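Endoglucanase A (Clostridium acetobutylicum, PDB 3IK2) probably hydrolyses internal beta-1,4-glucosidic bonds of cellulose and related glucans, as a family 44 glycoside hydrolase with a TIM-like barrel. Local coordinates at residues K347-E358 / G378-N388. Residues are numbered along the deposited sequence; the frame is centred on the assembly and turned at random.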
ATOM      1  N   LYS A 347       4.328  10.657   7.237  1.00  8.55           N
ATOM      2  CA  LYS A 347       4.518   9.230   7.026  1.00  8.79           C
ATOM      3  C   LYS A 347       4.468   8.826   5.553  1.00  8.20           C
ATOM      4  O   LYS A 347       3.991   9.576   4.710  1.00  8.60           O
ATOM      5  CB  LYS A 347       3.454   8.441   7.805  1.00  8.40           C
ATOM      6  CG  LYS A 347       3.483   8.696   9.286  1.00 10.37           C
ATOM      7  CD  LYS A 347       2.058   8.460   9.755  1.00 17.91           C
ATOM      8  CE  LYS A 347       1.875   8.627  11.226  1.00 18.81           C
ATOM      9  NZ  LYS A 347       0.628   7.893  11.503  1.00 19.84           N
ATOM     10  N   LEU A 348       4.916   7.611   5.272  1.00  6.98           N
ATOM     11  CA  LEU A 348       4.990   7.121   3.901  1.00  6.79           C
ATOM     12  C   LEU A 348       4.042   5.961   3.751  1.00  5.61           C
ATOM     13  O   LEU A 348       4.092   5.018   4.533  1.00  5.54           O
ATOM     14  CB  LEU A 348       6.426   6.660   3.542  1.00  6.38           C
ATOM     15  CG  LEU A 348       6.679   6.076   2.148  1.00  7.05           C
ATOM     16  CD1 LEU A 348       6.170   7.040   1.048  1.00  4.77           C
ATOM     17  CD2 LEU A 348       8.198   5.762   2.004  1.00  5.49           C
ATOM     18  N   SER A 349       3.211   6.030   2.721  1.00  5.14           N
ATOM     19  CA  SER A 349       2.244   4.966   2.419  1.00  4.91           C
ATOM     20  C   SER A 349       2.398   4.468   0.980  1.00  4.68           C
ATOM     21  O   SER A 349       2.708   5.258   0.067  1.00  4.01           O
ATOM     22  CB  SER A 349       0.831   5.471   2.677  1.00  4.51           C
ATOM     23  OG  SER A 349      -0.149   4.633   2.098  1.00  7.43           O
ATOM     24  N   PHE A 350       2.241   3.149   0.794  1.00  5.27           N
ATOM     25  CA  PHE A 350       2.057   2.552  -0.551  1.00  5.90           C
ATOM     26  C   PHE A 350       0.695   1.874  -0.636  1.00  5.55           C
ATOM     27  O   PHE A 350       0.552   0.688  -0.323  1.00  5.62           O
ATOM     28  CB  PHE A 350       3.170   1.558  -0.911  1.00  5.96           C
ATOM     29  CG  PHE A 350       4.543   2.209  -1.092  1.00  8.61           C
ATOM     30  CD1 PHE A 350       5.465   2.237  -0.041  1.00  6.18           C
ATOM     31  CD2 PHE A 350       4.901   2.801  -2.311  1.00 10.20           C
ATOM     32  CE1 PHE A 350       6.719   2.859  -0.198  1.00  9.38           C
ATOM     33  CE2 PHE A 350       6.154   3.415  -2.475  1.00  9.15           C
ATOM     34  CZ  PHE A 350       7.061   3.451  -1.412  1.00  7.66           C
ATOM     35  N   SER A 351      -0.313   2.641  -1.045  1.00  5.20           N
ATOM     36  CA  SER A 351      -1.691   2.145  -1.072  1.00  4.42           C
ATOM     37  C   SER A 351      -2.045   1.280  -2.279  1.00  4.28           C
ATOM     38  O   SER A 351      -3.112   0.681  -2.303  1.00  4.86           O
ATOM     39  CB  SER A 351      -2.686   3.292  -0.918  1.00  2.87           C
ATOM     40  OG  SER A 351      -2.555   4.174  -2.001  1.00  2.39           O
ATOM     41  N   GLU A 352      -1.186   1.248  -3.286  1.00  4.38           N
ATOM     42  CA  GLU A 352      -1.207   0.197  -4.306  1.00  4.63           C
ATOM     43  C   GLU A 352       0.210  -0.209  -4.716  1.00  4.72           C
ATOM     44  O   GLU A 352       1.092   0.640  -4.841  1.00  5.12           O
ATOM     45  CB  GLU A 352      -1.979   0.619  -5.546  1.00  4.45           C
ATOM     46  CG  GLU A 352      -3.481   0.764  -5.348  1.00  5.30           C
ATOM     47  CD  GLU A 352      -4.180   1.261  -6.601  1.00  6.23           C
ATOM     48  OE1 GLU A 352      -3.712   0.895  -7.711  1.00  5.91           O
ATOM     49  OE2 GLU A 352      -5.198   1.996  -6.470  1.00  6.10           O
ATOM     50  N   TYR A 353       0.402  -1.513  -4.908  1.00  4.47           N
ATOM     51  CA  TYR A 353       1.658  -2.093  -5.390  1.00  5.70           C
ATOM     52  C   TYR A 353       1.303  -3.541  -5.746  1.00  5.74           C
ATOM     53  O   TYR A 353       0.324  -4.097  -5.257  1.00  6.22           O
ATOM     54  CB  TYR A 353       2.793  -2.033  -4.331  1.00  4.83           C
ATOM     55  CG  TYR A 353       2.540  -2.967  -3.156  1.00  6.24           C
ATOM     56  CD1 TYR A 353       3.016  -4.296  -3.174  1.00  5.58           C
ATOM     57  CD2 TYR A 353       1.811  -2.537  -2.032  1.00  3.05           C
ATOM     58  CE1 TYR A 353       2.757  -5.172  -2.117  1.00  5.24           C
ATOM     59  CE2 TYR A 353       1.556  -3.424  -0.950  1.00  5.66           C
ATOM     60  CZ  TYR A 353       2.026  -4.739  -1.020  1.00  6.12           C
ATOM     61  OH  TYR A 353       1.780  -5.604   0.019  1.00  6.17           O
ATOM     62  N   ASN A 354       2.110  -4.153  -6.587  1.00  6.10           N
ATOM     63  CA  ASN A 354       1.945  -5.555  -6.965  1.00  5.91           C
ATOM     64  C   ASN A 354       3.218  -5.874  -7.741  1.00  5.99           C
ATOM     65  O   ASN A 354       3.638  -5.074  -8.586  1.00  5.19           O
ATOM     66  CB  ASN A 354       0.680  -5.729  -7.828  1.00  5.33           C
ATOM     67  CG  ASN A 354       0.450  -7.160  -8.289  1.00  6.41           C
ATOM     68  OD1 ASN A 354       1.140  -7.656  -9.163  1.00 10.87           O
ATOM     69  ND2 ASN A 354      -0.561  -7.803  -7.745  1.00  6.24           N
ATOM     70  N   TYR A 355       3.818  -7.032  -7.424  1.00  6.90           N
ATOM     71  CA  TYR A 355       5.082  -7.505  -8.008  1.00  6.35           C
ATOM     72  C   TYR A 355       4.882  -8.579  -9.081  1.00  6.35           C
ATOM     73  O   TYR A 355       5.845  -9.057  -9.651  1.00  6.89           O
ATOM     74  CB  TYR A 355       6.120  -7.906  -6.907  1.00  5.45           C
ATOM     75  CG  TYR A 355       6.829  -6.656  -6.409  1.00  5.80           C
ATOM     76  CD1 TYR A 355       6.231  -5.819  -5.453  1.00  4.75           C
ATOM     77  CD2 TYR A 355       8.056  -6.256  -6.968  1.00  6.58           C
ATOM     78  CE1 TYR A 355       6.840  -4.647  -5.045  1.00  4.99           C
ATOM     79  CE2 TYR A 355       8.671  -5.068  -6.578  1.00  4.47           C
ATOM     80  CZ  TYR A 355       8.053  -4.264  -5.630  1.00  4.84           C
ATOM     81  OH  TYR A 355       8.652  -3.094  -5.246  1.00  4.55           O
ATOM     82  N   GLY A 356       3.631  -8.932  -9.364  1.00  6.33           N
ATOM     83  CA  GLY A 356       3.309  -9.894 -10.428  1.00  5.21           C
ATOM     84  C   GLY A 356       3.623 -11.323 -10.046  1.00  5.35           C
ATOM     85  O   GLY A 356       4.040 -11.578  -8.907  1.00  4.01           O
ATOM     86  N   GLY A 357       3.430 -12.259 -10.995  1.00  5.85           N
ATOM     87  CA  GLY A 357       3.632 -13.702 -10.764  1.00  5.45           C
ATOM     88  C   GLY A 357       3.127 -14.238  -9.430  1.00  6.33           C
ATOM     89  O   GLY A 357       3.840 -14.948  -8.714  1.00  6.89           O
ATOM     90  N   GLU A 358       1.874 -13.894  -9.139  1.00  7.00           N
ATOM     91  CA  GLU A 358       1.212 -14.011  -7.841  1.00  6.82           C
ATOM     92  C   GLU A 358       1.004 -15.460  -7.455  1.00  7.18           C
ATOM     93  O   GLU A 358       0.927 -15.773  -6.276  1.00  6.31           O
ATOM     94  CB  GLU A 358      -0.165 -13.350  -7.900  1.00  6.62           C
ATOM     95  CG  GLU A 358      -0.157 -11.856  -8.125  1.00  7.07           C
ATOM     96  CD  GLU A 358      -1.542 -11.334  -8.351  1.00  8.14           C
ATOM     97  OE1 GLU A 358      -2.506 -12.113  -8.119  1.00  9.93           O
ATOM     98  OE2 GLU A 358      -1.678 -10.147  -8.723  1.00  8.68           O
ATOM     99  N   GLY A 378      10.580   1.942   7.515  1.00 10.38           N
ATOM    100  CA  GLY A 378       9.688   3.009   7.987  1.00  9.96           C
ATOM    101  C   GLY A 378       8.484   3.373   7.091  1.00  9.89           C
ATOM    102  O   GLY A 378       8.038   4.525   7.066  1.00  9.83           O
ATOM    103  N   VAL A 379       7.958   2.400   6.358  1.00  9.30           N
ATOM    104  CA  VAL A 379       6.618   2.549   5.714  1.00  8.76           C
ATOM    105  C   VAL A 379       5.523   2.367   6.772  1.00  8.90           C
ATOM    106  O   VAL A 379       5.540   1.402   7.543  1.00  7.61           O
ATOM    107  CB  VAL A 379       6.467   1.552   4.540  1.00  8.55           C
ATOM    108  CG1 VAL A 379       5.085   1.549   3.951  1.00  7.05           C
ATOM    109  CG2 VAL A 379       7.514   1.888   3.449  1.00  9.86           C
ATOM    110  N   TYR A 380       4.580   3.305   6.815  1.00  9.57           N
ATOM    111  CA  TYR A 380       3.507   3.290   7.791  1.00 10.40           C
ATOM    112  C   TYR A 380       2.321   2.404   7.372  1.00  9.23           C
ATOM    113  O   TYR A 380       1.642   1.818   8.210  1.00  8.95           O
ATOM    114  CB  TYR A 380       3.012   4.724   8.013  1.00 13.45           C
ATOM    115  CG  TYR A 380       1.900   4.886   9.047  1.00 17.55           C
ATOM    116  CD1 TYR A 380       2.189   4.913  10.403  1.00 21.06           C
ATOM    117  CD2 TYR A 380       0.552   5.068   8.653  1.00 22.42           C
ATOM    118  CE1 TYR A 380       1.166   5.083  11.376  1.00 21.81           C
ATOM    119  CE2 TYR A 380      -0.488   5.251   9.610  1.00 21.48           C
ATOM    120  CZ  TYR A 380      -0.158   5.251  10.975  1.00 21.66           C
ATOM    121  OH  TYR A 380      -1.132   5.420  11.959  1.00 22.36           O
ATOM    122  N   PHE A 381       2.070   2.332   6.074  1.00  8.15           N
ATOM    123  CA  PHE A 381       0.845   1.726   5.546  1.00  6.58           C
ATOM    124  C   PHE A 381       1.142   1.176   4.149  1.00  6.70           C
ATOM    125  O   PHE A 381       1.820   1.822   3.334  1.00  6.38           O
ATOM    126  CB  PHE A 381      -0.270   2.788   5.503  1.00  6.48           C
ATOM    127  CG  PHE A 381      -1.648   2.250   5.103  1.00  6.10           C
ATOM    128  CD1 PHE A 381      -2.592   1.922   6.082  1.00  7.25           C
ATOM    129  CD2 PHE A 381      -2.003   2.115   3.752  1.00  3.77           C
ATOM    130  CE1 PHE A 381      -3.881   1.432   5.716  1.00  6.92           C
ATOM    131  CE2 PHE A 381      -3.271   1.623   3.381  1.00  3.79           C
ATOM    132  CZ  PHE A 381      -4.209   1.273   4.367  1.00  4.27           C
ATOM    133  N   ALA A 382       0.649  -0.019   3.863  1.00  6.30           N
ATOM    134  CA  ALA A 382       0.733  -0.528   2.505  1.00  6.87           C
ATOM    135  C   ALA A 382      -0.433  -1.482   2.248  1.00  6.70           C
ATOM    136  O   ALA A 382      -0.793  -2.259   3.120  1.00  7.43           O
ATOM    137  CB  ALA A 382       2.071  -1.233   2.277  1.00  5.47           C
ATOM    138  N   THR A 383      -1.011  -1.376   1.063  1.00  6.02           N
ATOM    139  CA  THR A 383      -2.108  -2.203   0.630  1.00  5.99           C
ATOM    140  C   THR A 383      -1.799  -2.739  -0.794  1.00  6.48           C
ATOM    141  O   THR A 383      -1.622  -1.986  -1.766  1.00  6.59           O
ATOM    142  CB  THR A 383      -3.508  -1.503   0.752  1.00  6.53           C
ATOM    143  OG1 THR A 383      -3.435  -0.132   0.364  1.00  6.99           O
ATOM    144  CG2 THR A 383      -4.029  -1.544   2.184  1.00  4.16           C
ATOM    145  N   TYR A 384      -1.657  -4.056  -0.863  1.00  5.55           N
ATOM    146  CA  TYR A 384      -1.490  -4.789  -2.088  1.00  5.86           C
ATOM    147  C   TYR A 384      -2.738  -4.591  -2.957  1.00  6.35           C
ATOM    148  O   TYR A 384      -3.843  -4.430  -2.427  1.00  6.40           O
ATOM    149  CB  TYR A 384      -1.341  -6.254  -1.678  1.00  5.92           C
ATOM    150  CG  TYR A 384      -1.483  -7.274  -2.773  1.00  6.29           C
ATOM    151  CD1 TYR A 384      -0.375  -7.646  -3.539  1.00  5.55           C
ATOM    152  CD2 TYR A 384      -2.705  -7.894  -3.012  1.00  4.85           C
ATOM    153  CE1 TYR A 384      -0.487  -8.571  -4.525  1.00  6.92           C
ATOM    154  CE2 TYR A 384      -2.826  -8.845  -4.006  1.00  5.42           C
ATOM    155  CZ  TYR A 384      -1.702  -9.181  -4.756  1.00  6.24           C
ATOM    156  OH  TYR A 384      -1.776 -10.130  -5.755  1.00  4.67           O
ATOM    157  N   TRP A 385      -2.534  -4.574  -4.281  1.00  6.86           N
ATOM    158  CA  TRP A 385      -3.584  -4.497  -5.288  1.00  6.29           C
ATOM    159  C   TRP A 385      -3.497  -5.752  -6.178  1.00  6.66           C
ATOM    160  O   TRP A 385      -2.454  -6.016  -6.780  1.00  7.15           O
ATOM    161  CB  TRP A 385      -3.496  -3.222  -6.165  1.00  5.54           C
ATOM    162  CG  TRP A 385      -4.685  -3.116  -7.084  1.00  4.03           C
ATOM    163  CD1 TRP A 385      -4.841  -3.744  -8.301  1.00  3.98           C
ATOM    164  CD2 TRP A 385      -5.909  -2.360  -6.862  1.00  4.12           C
ATOM    165  NE1 TRP A 385      -6.086  -3.440  -8.832  1.00  5.42           N
ATOM    166  CE2 TRP A 385      -6.754  -2.593  -7.976  1.00  5.09           C
ATOM    167  CE3 TRP A 385      -6.360  -1.499  -5.843  1.00  5.86           C
ATOM    168  CZ2 TRP A 385      -8.035  -2.021  -8.084  1.00  5.08           C
ATOM    169  CZ3 TRP A 385      -7.644  -0.922  -5.953  1.00  4.37           C
ATOM    170  CH2 TRP A 385      -8.456  -1.188  -7.066  1.00  4.27           C
ATOM    171  N   GLU A 386      -4.602  -6.500  -6.228  1.00  5.88           N
ATOM    172  CA  GLU A 386      -4.750  -7.734  -6.977  1.00  6.78           C
ATOM    173  C   GLU A 386      -4.746  -7.504  -8.483  1.00  7.30           C
ATOM    174  O   GLU A 386      -5.559  -6.726  -8.989  1.00  6.65           O
ATOM    175  CB  GLU A 386      -6.070  -8.408  -6.571  1.00  6.29           C
ATOM    176  CG  GLU A 386      -6.354  -9.738  -7.308  1.00  7.33           C
ATOM    177  CD  GLU A 386      -5.209 -10.692  -7.240  1.00  8.80           C
ATOM    178  OE1 GLU A 386      -4.945 -11.378  -8.254  1.00  7.24           O
ATOM    179  OE2 GLU A 386      -4.571 -10.770  -6.160  1.00 10.36           O
ATOM    180  N   CYS A 387      -3.824  -8.170  -9.191  1.00  9.01           N
ATOM    181  CA  CYS A 387      -3.739  -8.044 -10.650  1.00 10.12           C
ATOM    182  C   CYS A 387      -3.926  -9.330 -11.469  1.00 11.03           C
ATOM    183  O   CYS A 387      -3.689  -9.305 -12.681  1.00 11.53           O
ATOM    184  CB  CYS A 387      -2.420  -7.394 -11.044  1.00  9.91           C
ATOM    185  SG  CYS A 387      -2.232  -5.742 -10.352  1.00 11.65           S
ATOM    186  N   ASN A 388      -4.319 -10.440 -10.836  1.00 10.90           N
ATOM    187  CA  ASN A 388      -4.396 -11.711 -11.536  1.00 12.16           C
ATOM    188  C   ASN A 388      -5.641 -12.555 -11.213  1.00 12.08           C
ATOM    189  O   ASN A 388      -5.521 -13.750 -10.987  1.00 12.27           O
ATOM    190  CB  ASN A 388      -3.119 -12.543 -11.252  1.00 12.80           C
ATOM    191  CG  ASN A 388      -2.832 -13.589 -12.342  1.00 15.30           C
ATOM    192  OD1 ASN A 388      -3.293 -13.462 -13.489  1.00 14.87           O
ATOM    193  ND2 ASN A 388      -2.051 -14.613 -11.986  1.00 16.17           N
TER
HETATM  194  O   HOH W   1       6.140   6.240   7.348  1.00  5.86           O
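Phe350 and Ala382 are paired neighbours on parallel strands 347-350 and 379-384. Phe350 N donates to Phe381 O (2.9 Å), and Phe350 O accepts from Thr383 N. The two strands are the seventh and eighth of the TIM-like barrel, joined through helix 361-376 as a beta-alpha-beta unit. On the Ala382 side, Val379 CG2 meets the edge of the Phe350 ring, 3.9 Å from CE1. Ser349 OG lies near Phe381 CD2 on the other side and is hydrogen-bonded to Asp275. At the start of the strands, the extended Lys347 chain crosses the Tyr380 ring, with CD over its centre. NZ also sits over this face, in a cation-pi contact modelled doubtfully close, and pairs with Glu220.

After the corner at Ser351 and Glu352, Tyr353 CG stands between its backbone N and carbonyl carbon (chi1 69°). This lays one ring face against Tyr384 CA, 3.9 Å from the ring centroid. Glu352 runs alongside Trp385, its carboxylate turned 29° from the indole plane. OE1 lies above one indole face, and the carboxylate is held by Arg36 and Tyr279.

Asn354 CG is anti to the backbone N (chi1 179°). ND2 thereby reaches Trp385 O at 2.8 Å and Glu358 OE2 at 2.8 Å, while OD1 closes an Asx turn with Gly356 N. Glu358 OE2 also takes Cys387 N on its syn lone pair, at 3.0 Å. Glu358 OE1 lies 2.6 Å from Glu386 OE1, with the carboxylates nearly perpendicular. So close an approach of two acidic groups suggests that one of them probably holds a proton.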